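Local coordinates for 2-hydroxyisobutyryl-CoA mutase large subunit (Aquincola tertiaricarbonis, PDB 4R3U), which forms, with a small cobalamin-binding subunit, the B12-dependent mutase that interconverts 2-hydroxyisobutyryl-CoA and (S)-3-hydroxybutyryl-CoA, at residues A[501-504]-A[505-509]. Sequence-based numbering, arbitrary orientation.
Sequences TAER and QISRT
S507 turns its hydroxyl back over the preceding turn of helix, where OG donates to the backbone O of E503 at 2.7 Å. The torsion explains the reach: with OG anti to its own carbonyl carbon (chi1 -67°), the hydroxyl lies beside the backbone N and can share that atom's acceptor. S507 N also bonds to E503 O, at 3.2 Å, and the two donors approach from opposite faces of the carbonyl plane, the hydroxyl tilted 34° from it. One carbonyl oxygen is thus gripped twice by a single residue. E503 OE2 comes within 3.6 Å of S507 OG, a near approach and no more.

Two residues earlier in the helix, the i to i+4 bond from Q505 N to T501 O, at 2.9 Å, meets the carbonyl nearly end-on, with a C=O...N angle of 166°. Q505 CB lies 3.3 Å from that same T501 O, while its amide NE2 leaves the turn to bond D156 and D160.

R504 and R508, one turn apart, keep their NH1 atoms 6.4 Å from each other, and acidic partners probably offset the like charges. Salt bridges from R504 to D109 and D498, and from R508 to E108 and D160, tie this helix to 107-119 and, through R508, to 158-164.

Backbone i to i+4 bonds from T501 O and E503 O, with a serine hydroxyl folding back to the i-4 carbonyl, are characteristic of an alpha helix, here the opening turns of helix 501-515, which lies away from the annotated sites.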
ATOM      1  N   THR A 501      31.551   7.660 -19.125  1.00 32.18           N
ATOM      2  CA  THR A 501      31.875   7.347 -17.721  1.00 31.89           C
ATOM      3  C   THR A 501      33.294   6.784 -17.603  1.00 36.89           C
ATOM      4  O   THR A 501      34.095   7.377 -16.869  1.00 37.03           O
ATOM      5  CB  THR A 501      30.842   6.364 -17.110  1.00 37.27           C
ATOM      6  OG1 THR A 501      29.523   6.925 -17.165  1.00 30.25           O
ATOM      7  CG2 THR A 501      31.200   5.940 -15.692  1.00 29.19           C
ATOM      8  N   ALA A 502      33.622   5.667 -18.330  1.00 31.56           N
ATOM      9  CA  ALA A 502      34.971   5.080 -18.235  1.00 31.67           C
ATOM     10  C   ALA A 502      36.082   6.101 -18.542  1.00 41.62           C
ATOM     11  O   ALA A 502      36.904   6.356 -17.659  1.00 43.16           O
ATOM     12  CB  ALA A 502      35.106   3.833 -19.097  1.00 31.68           C
ATOM     13  N   GLU A 503      36.028   6.771 -19.727  1.00 39.08           N
ATOM     14  CA  GLU A 503      36.979   7.798 -20.143  1.00 40.30           C
ATOM     15  C   GLU A 503      37.156   8.886 -19.058  1.00 42.28           C
ATOM     16  O   GLU A 503      38.286   9.183 -18.667  1.00 41.54           O
ATOM     17  CB  GLU A 503      36.515   8.407 -21.485  1.00 43.46           C
ATOM     18  CG  GLU A 503      37.454   9.441 -22.107  1.00 62.13           C
ATOM     19  CD  GLU A 503      37.078  10.893 -21.845  1.00105.44           C
ATOM     20  OE1 GLU A 503      35.879  11.236 -21.985  1.00113.99           O
ATOM     21  OE2 GLU A 503      37.987  11.692 -21.508  1.00101.70           O
ATOM     22  N   ARG A 504      36.020   9.433 -18.551  1.00 38.70           N
ATOM     23  CA  ARG A 504      35.964  10.489 -17.539  1.00 37.73           C
ATOM     24  C   ARG A 504      36.609  10.070 -16.199  1.00 45.03           C
ATOM     25  O   ARG A 504      37.393  10.822 -15.617  1.00 45.79           O
ATOM     26  CB  ARG A 504      34.519  10.944 -17.333  1.00 30.14           C
ATOM     27  CG  ARG A 504      33.992  11.862 -18.438  1.00 30.93           C
ATOM     28  CD  ARG A 504      32.686  12.589 -18.046  1.00 29.32           C
ATOM     29  NE  ARG A 504      31.527  11.696 -17.978  1.00 23.53           N
ATOM     30  CZ  ARG A 504      30.957  11.239 -16.864  1.00 36.18           C
ATOM     31  NH1 ARG A 504      31.390  11.641 -15.678  1.00 31.10           N
ATOM     32  NH2 ARG A 504      29.930  10.397 -16.929  1.00 23.33           N
ATOM     33  N   GLN A 505      36.286   8.856 -15.746  1.00 42.03           N
ATOM     34  CA  GLN A 505      36.763   8.259 -14.503  1.00 40.73           C
ATOM     35  C   GLN A 505      38.258   7.939 -14.539  1.00 43.03           C
ATOM     36  O   GLN A 505      38.955   8.340 -13.603  1.00 43.50           O
ATOM     37  CB  GLN A 505      35.900   7.032 -14.142  1.00 40.39           C
ATOM     38  CG  GLN A 505      36.263   6.324 -12.855  1.00 46.03           C
ATOM     39  CD  GLN A 505      36.091   7.120 -11.592  1.00 50.95           C
ATOM     40  OE1 GLN A 505      35.215   7.990 -11.468  1.00 43.95           O
ATOM     41  NE2 GLN A 505      36.897   6.773 -10.605  1.00 36.64           N
ATOM     42  N   ILE A 506      38.760   7.278 -15.611  1.00 37.77           N
ATOM     43  CA  ILE A 506      40.193   6.941 -15.763  1.00 38.08           C
ATOM     44  C   ILE A 506      41.050   8.219 -15.767  1.00 42.53           C
ATOM     45  O   ILE A 506      42.085   8.271 -15.092  1.00 42.11           O
ATOM     46  CB  ILE A 506      40.503   6.057 -17.002  1.00 41.78           C
ATOM     47  CG1 ILE A 506      39.409   4.997 -17.346  1.00 40.83           C
ATOM     48  CG2 ILE A 506      41.916   5.457 -16.975  1.00 43.78           C
ATOM     49  CD1 ILE A 506      39.178   3.897 -16.468  1.00 42.29           C
ATOM     50  N   SER A 507      40.577   9.261 -16.483  1.00 39.64           N
ATOM     51  CA  SER A 507      41.219  10.572 -16.591  1.00 39.56           C
ATOM     52  C   SER A 507      41.622  11.092 -15.221  1.00 41.86           C
ATOM     53  O   SER A 507      42.775  11.498 -15.053  1.00 43.89           O
ATOM     54  CB  SER A 507      40.279  11.566 -17.260  1.00 43.95           C
ATOM     55  OG  SER A 507      40.060  11.220 -18.615  1.00 60.32           O
ATOM     56  N   ARG A 508      40.674  11.057 -14.242  1.00 34.91           N
ATOM     57  CA  ARG A 508      40.884  11.499 -12.863  1.00 34.35           C
ATOM     58  C   ARG A 508      41.819  10.579 -12.093  1.00 38.36           C
ATOM     59  O   ARG A 508      42.705  11.084 -11.400  1.00 38.99           O
ATOM     60  CB  ARG A 508      39.552  11.653 -12.124  1.00 33.02           C
ATOM     61  CG  ARG A 508      39.687  12.138 -10.675  1.00 34.07           C
ATOM     62  CD  ARG A 508      38.541  13.013 -10.260  1.00 36.86           C
ATOM     63  NE  ARG A 508      37.296  12.255 -10.265  1.00 39.10           N
ATOM     64  CZ  ARG A 508      36.097  12.784 -10.435  1.00 48.84           C
ATOM     65  NH1 ARG A 508      35.021  12.007 -10.466  1.00 37.64           N
ATOM     66  NH2 ARG A 508      35.963  14.089 -10.607  1.00 43.94           N
ATOM     67  N   THR A 509      41.624   9.248 -12.201  1.00 34.74           N
ATOM     68  CA  THR A 509      42.458   8.242 -11.529  1.00 35.13           C
ATOM     69  C   THR A 509      43.916   8.386 -11.968  1.00 43.77           C
ATOM     70  O   THR A 509      44.802   8.407 -11.105  1.00 44.89           O
ATOM     71  CB  THR A 509      41.852   6.819 -11.661  1.00 36.41           C
ATOM     72  OG1 THR A 509      40.590   6.822 -11.003  1.00 33.45           O
ATOM     73  CG2 THR A 509      42.702   5.748 -10.996  1.00 31.80           C
TER